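Local coordinates for angiotensin-converting enzyme (Anopheles gambiae, PDB 6S1Y), which probably cleaves peptides as a zinc-dependent metallopeptidase of the angiotensin-converting enzyme family, whose members typically release dipeptides from C-terminal ends, at residues E269-D274 against K408-D413; N419-A424 against T526-D531. One frame throughout, in Å; residues are numbered along the deposited sequence.

Contact 1 (E269-D274 against K408-D413); sequences EKKLLD and KDYEED
Lys408 meets Lys271 mainly through solvent: one water accepts from Lys408 N at 2.9 Å and from Lys271 NZ at 3.1 Å, so the two donors share it. Lys271 NZ also lies 4.0 Å from Lys408 O, too far for a direct bond. Asp409 leaves the backbone away from the partner segment, and its OD1 accepts from Tyr410 N on the anti side.

Tyr410 follows, with the aliphatic part of Lys271 laid across its ring. Lys271 CG stands 3.9 Å from the centroid of that ring, 19° off the normal, a CH-pi contact made over the face. The lysine has CG anti to its backbone N (chi1 -170°) and bends at chi2, which brings Lys271 CD to 3.8 Å from Tyr410 CB and sends the ammonium past the ring toward the water. Here, at the surface of this largely helical metallopeptidase fold, the contact joins the loop ahead of helix 276-281 to the one that leads into helix 414-429.

Asp413 is the N-cap residue of that second helix: its OD1 accepts from Val416 N, and more weakly from Gln415 N. The other oxygen, OD2, forms a salt bridge with Lys270 NZ at 2.8 Å. This ammonium approaches from above the carboxylate plane, 42° out of it, and has a weak further bond to Gln415 OE1.

Contact 2 (N419-A424 against T526-D531); sequences NQFYRA and TLNNCD
The Phe421 side chain runs roughly perpendicular to that of Asn528, the phenyl ring and the side-chain amide lying in planes 59° apart. The pair joins helix 414-429 to a type I beta turn, Thr526 to Asn529, in the loop between helices 495-514 and 536-547. One corner of the ring does the touching: Phe421 CE1 reaches Asn528 CB at 3.7 Å, an oblique approach, while CD1 of the same ring comes within 3.9 Å of Asn528 ND2. That nitrogen has its polar partner in Tyr575 O, at the end of helix 570-575, and this bond helps fix the rotation of the amide beside the ring.

Gln420, one residue earlier on the helix, comes at the same asparagine from its backbone side. The first torsion (chi1 176°) swings Gln420 CG to the side opposite its backbone N, and with the rest of the chain extended the amide reaches straight out from the helix, bringing Gln420 NE2 to 3.1 Å from Asn528 O.

Cys530, just beyond the turn, is disulfide-bonded to Cys512 of helix 495-514, tying the loop back to that helix. Within the turn, Thr526 OG1 accepts weak bonds from two backbone nitrogens, Asn529 N and, at 3.2 Å, Asn528 N.

Overall arrangement
Both contacts draw on helix 414-429: contact 1 takes in its N-cap, whereas contact 2 uses residues about two turns further along. Their centres lie 13 Å apart, and they meet directly where Asn419 ND2 approaches Lys271 O at 3.2 Å, a probable hydrogen bond, and where Leu273 CD1 packs on Gln420 CB at 3.4 Å. The chemistry differs with depth. Contact 1, at the surface about 30 Å from the centre of the chain, relies on charge, a shared water and an aliphatic chain over a ring; contact 2, about 21 Å from that centre and partly buried, buries less area and pairs an aromatic ring with uncharged amides.

Contact 1 (E269-D274 against K408-D413)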
ATOM      1  N   GLU A 269     -31.583   2.907  -3.052  1.00 41.83           N
ATOM      2  CA  GLU A 269     -32.340   4.003  -3.641  1.00 44.07           C
ATOM      3  C   GLU A 269     -32.195   5.295  -2.846  1.00 44.16           C
ATOM      4  O   GLU A 269     -32.978   6.220  -3.046  1.00 42.94           O
ATOM      5  CB  GLU A 269     -33.804   3.606  -3.793  1.00 42.99           C
ATOM      6  CG  GLU A 269     -34.004   2.415  -4.742  1.00 46.23           C
ATOM      7  CD  GLU A 269     -33.107   2.497  -5.995  1.00 51.72           C
ATOM      8  OE1 GLU A 269     -33.116   3.550  -6.656  1.00 51.27           O
ATOM      9  OE2 GLU A 269     -32.368   1.512  -6.295  1.00 55.21           O
ATOM     10  N   LYS A 270     -31.211   5.376  -1.948  1.00 43.27           N
ATOM     11  CA  LYS A 270     -30.811   6.635  -1.338  1.00 41.85           C
ATOM     12  C   LYS A 270     -29.457   7.047  -1.909  1.00 45.23           C
ATOM     13  O   LYS A 270     -28.752   6.237  -2.518  1.00 44.94           O
ATOM     14  CB  LYS A 270     -30.736   6.527   0.177  1.00 41.00           C
ATOM     15  CG  LYS A 270     -32.096   6.342   0.836  1.00 42.30           C
ATOM     16  CD  LYS A 270     -32.695   7.667   1.248  1.00 42.38           C
ATOM     17  CE  LYS A 270     -34.110   7.507   1.730  1.00 41.74           C
ATOM     18  NZ  LYS A 270     -34.210   7.574   3.207  1.00 42.66           N
ATOM     19  N   LYS A 271     -29.111   8.320  -1.727  1.00 43.75           N
ATOM     20  CA  LYS A 271     -27.908   8.860  -2.332  1.00 45.35           C
ATOM     21  C   LYS A 271     -26.723   7.933  -2.108  1.00 46.00           C
ATOM     22  O   LYS A 271     -26.473   7.463  -0.995  1.00 44.74           O
ATOM     23  CB  LYS A 271     -27.599  10.247  -1.763  1.00 48.84           C
ATOM     24  CG  LYS A 271     -26.509  10.954  -2.508  1.00 50.10           C
ATOM     25  CD  LYS A 271     -27.043  11.485  -3.824  1.00 55.33           C
ATOM     26  CE  LYS A 271     -25.925  12.023  -4.701  1.00 55.91           C
ATOM     27  NZ  LYS A 271     -26.454  12.501  -5.986  1.00 58.72           N
ATOM     28  N   LEU A 272     -25.998   7.679  -3.189  1.00 46.13           N
ATOM     29  CA  LEU A 272     -24.760   6.916  -3.196  1.00 46.17           C
ATOM     30  C   LEU A 272     -23.586   7.851  -3.500  1.00 47.72           C
ATOM     31  O   LEU A 272     -23.760   8.981  -3.961  1.00 48.24           O
ATOM     32  CB  LEU A 272     -24.847   5.791  -4.229  1.00 43.79           C
ATOM     33  CG  LEU A 272     -26.025   4.846  -3.994  1.00 44.49           C
ATOM     34  CD1 LEU A 272     -26.038   3.733  -5.017  1.00 46.80           C
ATOM     35  CD2 LEU A 272     -25.984   4.233  -2.597  1.00 43.56           C
ATOM     36  N   LEU A 273     -22.382   7.374  -3.223  1.00 46.65           N
ATOM     37  CA  LEU A 273     -21.207   8.233  -3.190  1.00 47.79           C
ATOM     38  C   LEU A 273     -20.100   7.769  -4.133  1.00 49.01           C
ATOM     39  O   LEU A 273     -18.921   7.902  -3.800  1.00 51.60           O
ATOM     40  CB  LEU A 273     -20.668   8.321  -1.764  1.00 48.86           C
ATOM     41  CG  LEU A 273     -21.636   8.952  -0.768  1.00 49.74           C
ATOM     42  CD1 LEU A 273     -21.190   8.572   0.630  1.00 50.51           C
ATOM     43  CD2 LEU A 273     -21.695  10.454  -0.938  1.00 53.31           C
ATOM     44  N   ASP A 274     -20.454   7.206  -5.285  1.00 47.48           N
ATOM     45  CA  ASP A 274     -19.494   6.965  -6.357  1.00 50.55           C
ATOM     46  C   ASP A 274     -19.602   8.117  -7.365  1.00 50.76           C
ATOM     47  O   ASP A 274     -20.615   8.257  -8.057  1.00 48.30           O
ATOM     48  CB  ASP A 274     -19.731   5.622  -7.042  1.00 49.78           C
ATOM     49  CG  ASP A 274     -18.629   5.275  -8.033  1.00 51.41           C
ATOM     50  OD1 ASP A 274     -17.736   6.129  -8.244  1.00 49.20           O
ATOM     51  OD2 ASP A 274     -18.651   4.145  -8.589  1.00 52.99           O
ATOM     52  N   LYS A 408     -23.707  16.020  -6.502  1.00 61.59           N
ATOM     53  CA  LYS A 408     -24.852  16.918  -6.543  1.00 61.54           C
ATOM     54  C   LYS A 408     -25.526  16.956  -5.176  1.00 62.85           C
ATOM     55  O   LYS A 408     -25.414  16.028  -4.369  1.00 62.54           O
ATOM     56  CB  LYS A 408     -25.846  16.466  -7.612  1.00 66.25           C
ATOM     57  CG  LYS A 408     -25.231  16.313  -9.011  1.00 68.33           C
ATOM     58  CD  LYS A 408     -24.707  17.647  -9.535  1.00 69.52           C
ATOM     59  CE  LYS A 408     -23.312  17.507 -10.147  1.00 70.17           C
ATOM     60  NZ  LYS A 408     -22.641  18.841 -10.356  1.00 69.26           N
ATOM     61  N   ASP A 409     -26.232  18.049  -4.912  1.00 64.64           N
ATOM     62  CA  ASP A 409     -26.845  18.196  -3.603  1.00 65.20           C
ATOM     63  C   ASP A 409     -27.968  17.174  -3.437  1.00 62.79           C
ATOM     64  O   ASP A 409     -28.527  16.654  -4.404  1.00 61.13           O
ATOM     65  CB  ASP A 409     -27.374  19.613  -3.397  1.00 68.29           C
ATOM     66  CG  ASP A 409     -27.274  20.058  -1.943  1.00 73.13           C
ATOM     67  OD1 ASP A 409     -27.128  19.184  -1.059  1.00 71.54           O
ATOM     68  OD2 ASP A 409     -27.330  21.280  -1.679  1.00 79.83           O
ATOM     69  N   TYR A 410     -28.283  16.880  -2.183  1.00 61.50           N
ATOM     70  CA  TYR A 410     -29.259  15.849  -1.869  1.00 61.85           C
ATOM     71  C   TYR A 410     -29.712  16.058  -0.433  1.00 62.44           C
ATOM     72  O   TYR A 410     -28.999  16.657   0.379  1.00 63.43           O
ATOM     73  CB  TYR A 410     -28.651  14.450  -2.040  1.00 61.22           C
ATOM     74  CG  TYR A 410     -27.473  14.271  -1.116  1.00 60.39           C
ATOM     75  CD1 TYR A 410     -26.189  14.627  -1.518  1.00 61.51           C
ATOM     76  CD2 TYR A 410     -27.651  13.814   0.181  1.00 58.29           C
ATOM     77  CE1 TYR A 410     -25.104  14.504  -0.661  1.00 60.15           C
ATOM     78  CE2 TYR A 410     -26.573  13.682   1.047  1.00 61.60           C
ATOM     79  CZ  TYR A 410     -25.298  14.027   0.618  1.00 62.08           C
ATOM     80  OH  TYR A 410     -24.234  13.894   1.490  1.00 63.39           O
ATOM     81  N   GLU A 411     -30.892  15.536  -0.123  1.00 59.35           N
ATOM     82  CA  GLU A 411     -31.367  15.540   1.249  1.00 59.52           C
ATOM     83  C   GLU A 411     -30.590  14.508   2.066  1.00 62.95           C
ATOM     84  O   GLU A 411     -30.566  13.317   1.725  1.00 59.98           O
ATOM     85  CB  GLU A 411     -32.860  15.238   1.282  1.00 61.60           C
ATOM     86  CG  GLU A 411     -33.492  15.426   2.668  1.00 65.12           C
ATOM     87  CD  GLU A 411     -33.334  16.845   3.210  1.00 64.89           C
ATOM     88  OE1 GLU A 411     -33.333  17.808   2.397  1.00 64.25           O
ATOM     89  OE2 GLU A 411     -33.206  16.983   4.450  1.00 62.56           O
ATOM     90  N   GLU A 412     -29.962  14.956   3.152  1.00 60.31           N
ATOM     91  CA  GLU A 412     -29.222  14.047   4.007  1.00 59.91           C
ATOM     92  C   GLU A 412     -30.145  13.468   5.071  1.00 57.44           C
ATOM     93  O   GLU A 412     -30.938  14.197   5.686  1.00 57.01           O
ATOM     94  CB  GLU A 412     -28.029  14.726   4.675  1.00 63.22           C
ATOM     95  CG  GLU A 412     -26.983  13.715   5.163  1.00 66.13           C
ATOM     96  CD  GLU A 412     -25.947  14.321   6.103  1.00 79.67           C
ATOM     97  OE1 GLU A 412     -24.803  13.809   6.140  1.00 78.65           O
ATOM     98  OE2 GLU A 412     -26.279  15.306   6.811  1.00 82.34           O
ATOM     99  N   ASP A 413     -30.052  12.158   5.273  1.00 49.36           N
ATOM    100  CA  ASP A 413     -30.754  11.493   6.346  1.00 49.24           C
ATOM    101  C   ASP A 413     -29.870  10.380   6.881  1.00 45.91           C
ATOM    102  O   ASP A 413     -28.746  10.158   6.424  1.00 46.27           O
ATOM    103  CB  ASP A 413     -32.125  10.961   5.895  1.00 45.87           C
ATOM    104  CG  ASP A 413     -32.041  10.034   4.705  1.00 47.85           C
ATOM    105  OD1 ASP A 413     -31.052   9.260   4.607  1.00 46.81           O
ATOM    106  OD2 ASP A 413     -32.985  10.031   3.886  1.00 47.54           O
TER
HETATM  107  O   HOH W   1     -24.145  13.475  -7.734  1.00 59.05           O

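Contact 2 (N419-A424 against T526-D531)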
ATOM      1  N   ASN A 419     -25.132   4.439   4.050  1.00 36.96           N
ATOM      2  CA  ASN A 419     -24.487   4.171   2.767  1.00 39.34           C
ATOM      3  C   ASN A 419     -23.052   4.690   2.758  1.00 39.65           C
ATOM      4  O   ASN A 419     -22.147   4.046   2.205  1.00 39.98           O
ATOM      5  CB  ASN A 419     -25.233   4.815   1.596  1.00 37.95           C
ATOM      6  CG  ASN A 419     -26.486   4.068   1.199  1.00 39.19           C
ATOM      7  OD1 ASN A 419     -26.659   2.893   1.532  1.00 37.68           O
ATOM      8  ND2 ASN A 419     -27.375   4.744   0.472  1.00 38.39           N
ATOM      9  N   GLN A 420     -22.836   5.865   3.351  1.00 39.89           N
ATOM     10  CA  GLN A 420     -21.509   6.467   3.414  1.00 41.12           C
ATOM     11  C   GLN A 420     -20.578   5.665   4.311  1.00 40.43           C
ATOM     12  O   GLN A 420     -19.470   5.297   3.900  1.00 41.84           O
ATOM     13  CB  GLN A 420     -21.637   7.910   3.915  1.00 44.82           C
ATOM     14  CG  GLN A 420     -20.311   8.636   4.127  1.00 47.26           C
ATOM     15  CD  GLN A 420     -20.464   9.920   4.938  1.00 52.85           C
ATOM     16  OE1 GLN A 420     -21.577  10.419   5.162  1.00 51.86           O
ATOM     17  NE2 GLN A 420     -19.338  10.457   5.389  1.00 55.74           N
ATOM     18  N   PHE A 421     -21.008   5.383   5.545  1.00 39.39           N
ATOM     19  CA  PHE A 421     -20.195   4.570   6.452  1.00 39.18           C
ATOM     20  C   PHE A 421     -19.890   3.202   5.842  1.00 37.93           C
ATOM     21  O   PHE A 421     -18.790   2.653   6.004  1.00 37.05           O
ATOM     22  CB  PHE A 421     -20.921   4.371   7.793  1.00 40.18           C
ATOM     23  CG  PHE A 421     -21.265   5.646   8.525  1.00 41.77           C
ATOM     24  CD1 PHE A 421     -20.557   6.826   8.314  1.00 46.65           C
ATOM     25  CD2 PHE A 421     -22.316   5.660   9.429  1.00 44.05           C
ATOM     26  CE1 PHE A 421     -20.909   8.018   8.999  1.00 48.28           C
ATOM     27  CE2 PHE A 421     -22.672   6.833  10.125  1.00 45.66           C
ATOM     28  CZ  PHE A 421     -21.964   8.007   9.915  1.00 47.17           C
ATOM     29  N   TYR A 422     -20.880   2.615   5.171  1.00 38.46           N
ATOM     30  CA  TYR A 422     -20.704   1.306   4.558  1.00 37.67           C
ATOM     31  C   TYR A 422     -19.623   1.351   3.495  1.00 35.90           C
ATOM     32  O   TYR A 422     -18.675   0.560   3.523  1.00 35.55           O
ATOM     33  CB  TYR A 422     -22.024   0.845   3.959  1.00 36.44           C
ATOM     34  CG  TYR A 422     -21.961  -0.487   3.297  1.00 36.62           C
ATOM     35  CD1 TYR A 422     -21.862  -1.665   4.066  1.00 37.33           C
ATOM     36  CD2 TYR A 422     -21.990  -0.602   1.906  1.00 35.09           C
ATOM     37  CE1 TYR A 422     -21.800  -2.910   3.461  1.00 35.45           C
ATOM     38  CE2 TYR A 422     -21.949  -1.850   1.291  1.00 35.61           C
ATOM     39  CZ  TYR A 422     -21.845  -2.999   2.078  1.00 36.30           C
ATOM     40  OH  TYR A 422     -21.788  -4.235   1.498  1.00 36.50           O
ATOM     41  N   ARG A 423     -19.747   2.273   2.545  1.00 38.15           N
ATOM     42  CA  ARG A 423     -18.714   2.417   1.535  1.00 37.93           C
ATOM     43  C   ARG A 423     -17.339   2.529   2.182  1.00 37.35           C
ATOM     44  O   ARG A 423     -16.393   1.845   1.770  1.00 34.98           O
ATOM     45  CB  ARG A 423     -18.988   3.641   0.655  1.00 36.80           C
ATOM     46  CG  ARG A 423     -17.827   3.920  -0.327  1.00 39.37           C
ATOM     47  CD  ARG A 423     -18.159   4.973  -1.372  1.00 40.27           C
ATOM     48  NE  ARG A 423     -19.027   4.415  -2.404  1.00 42.51           N
ATOM     49  CZ  ARG A 423     -18.591   3.710  -3.445  1.00 41.80           C
ATOM     50  NH1 ARG A 423     -17.295   3.495  -3.615  1.00 39.01           N
ATOM     51  NH2 ARG A 423     -19.462   3.230  -4.324  1.00 43.70           N
ATOM     52  N   ALA A 424     -17.204   3.390   3.204  1.00 35.46           N
ATOM     53  CA  ALA A 424     -15.894   3.520   3.837  1.00 38.43           C
ATOM     54  C   ALA A 424     -15.419   2.171   4.400  1.00 38.34           C
ATOM     55  O   ALA A 424     -14.252   1.805   4.244  1.00 36.96           O
ATOM     56  CB  ALA A 424     -15.925   4.590   4.935  1.00 39.51           C
ATOM     57  N   THR A 526     -17.716  15.071  13.393  1.00 60.20           N
ATOM     58  CA  THR A 526     -17.199  13.721  13.534  1.00 55.70           C
ATOM     59  C   THR A 526     -15.977  13.513  12.648  1.00 53.60           C
ATOM     60  O   THR A 526     -15.700  14.273  11.714  1.00 52.87           O
ATOM     61  CB  THR A 526     -18.260  12.684  13.156  1.00 57.95           C
ATOM     62  OG1 THR A 526     -18.556  12.805  11.752  1.00 54.16           O
ATOM     63  CG2 THR A 526     -19.535  12.871  13.987  1.00 59.81           C
ATOM     64  N   LEU A 527     -15.265  12.428  12.925  1.00 52.41           N
ATOM     65  CA  LEU A 527     -14.191  12.022  12.034  1.00 51.73           C
ATOM     66  C   LEU A 527     -14.713  11.683  10.648  1.00 51.26           C
ATOM     67  O   LEU A 527     -13.961  11.783   9.683  1.00 50.99           O
ATOM     68  CB  LEU A 527     -13.458  10.822  12.613  1.00 51.55           C
ATOM     69  CG  LEU A 527     -12.762  11.097  13.938  1.00 53.66           C
ATOM     70  CD1 LEU A 527     -12.275   9.802  14.570  1.00 52.74           C
ATOM     71  CD2 LEU A 527     -11.592  12.067  13.730  1.00 53.41           C
ATOM     72  N   ASN A 528     -15.992  11.314  10.529  1.00 51.84           N
ATOM     73  CA  ASN A 528     -16.538  10.849   9.265  1.00 51.82           C
ATOM     74  C   ASN A 528     -16.954  11.969   8.325  1.00 53.61           C
ATOM     75  O   ASN A 528     -17.125  11.711   7.127  1.00 54.56           O
ATOM     76  CB  ASN A 528     -17.752   9.944   9.521  1.00 50.79           C
ATOM     77  CG  ASN A 528     -17.419   8.799  10.430  1.00 47.53           C
ATOM     78  OD1 ASN A 528     -17.393   8.948  11.653  1.00 49.80           O
ATOM     79  ND2 ASN A 528     -17.114   7.651   9.842  1.00 47.53           N
ATOM     80  N   ASN A 529     -17.123  13.196   8.824  0.56 53.88           N
ATOM     81  CA  ASN A 529     -17.520  14.315   7.971  0.56 54.72           C
ATOM     82  C   ASN A 529     -16.504  15.455   7.974  0.56 55.21           C
ATOM     83  O   ASN A 529     -16.826  16.556   7.514  0.56 55.33           O
ATOM     84  CB  ASN A 529     -18.910  14.837   8.376  0.56 55.09           C
ATOM     85  CG  ASN A 529     -18.955  15.407   9.792  0.56 57.47           C
ATOM     86  OD1 ASN A 529     -17.921  15.602  10.437  0.56 58.03           O
ATOM     87  ND2 ASN A 529     -20.166  15.677  10.282  0.56 58.93           N
ATOM     88  N   CYS A 530     -15.284  15.218   8.461  1.00 55.48           N
ATOM     89  CA  CYS A 530     -14.259  16.254   8.519  1.00 55.29           C
ATOM     90  C   CYS A 530     -13.569  16.439   7.176  1.00 54.47           C
ATOM     91  O   CYS A 530     -13.156  15.464   6.546  1.00 52.05           O
ATOM     92  CB  CYS A 530     -13.199  15.901   9.562  1.00 55.54           C
ATOM     93  SG  CYS A 530     -11.502  16.441   9.028  1.00 58.60           S
ATOM     94  N   ASP A 531     -13.408  17.697   6.759  1.00 56.35           N
ATOM     95  CA  ASP A 531     -12.634  18.058   5.573  1.00 53.27           C
ATOM     96  C   ASP A 531     -11.557  19.063   5.981  1.00 55.53           C
ATOM     97  O   ASP A 531     -11.877  20.169   6.432  1.00 55.54           O
ATOM     98  CB  ASP A 531     -13.541  18.647   4.492  1.00 53.23           C
ATOM     99  CG  ASP A 531     -12.807  18.914   3.194  1.00 53.57           C
ATOM    100  OD1 ASP A 531     -11.650  18.475   3.086  1.00 53.98           O
ATOM    101  OD2 ASP A 531     -13.374  19.548   2.268  1.00 54.53           O
TER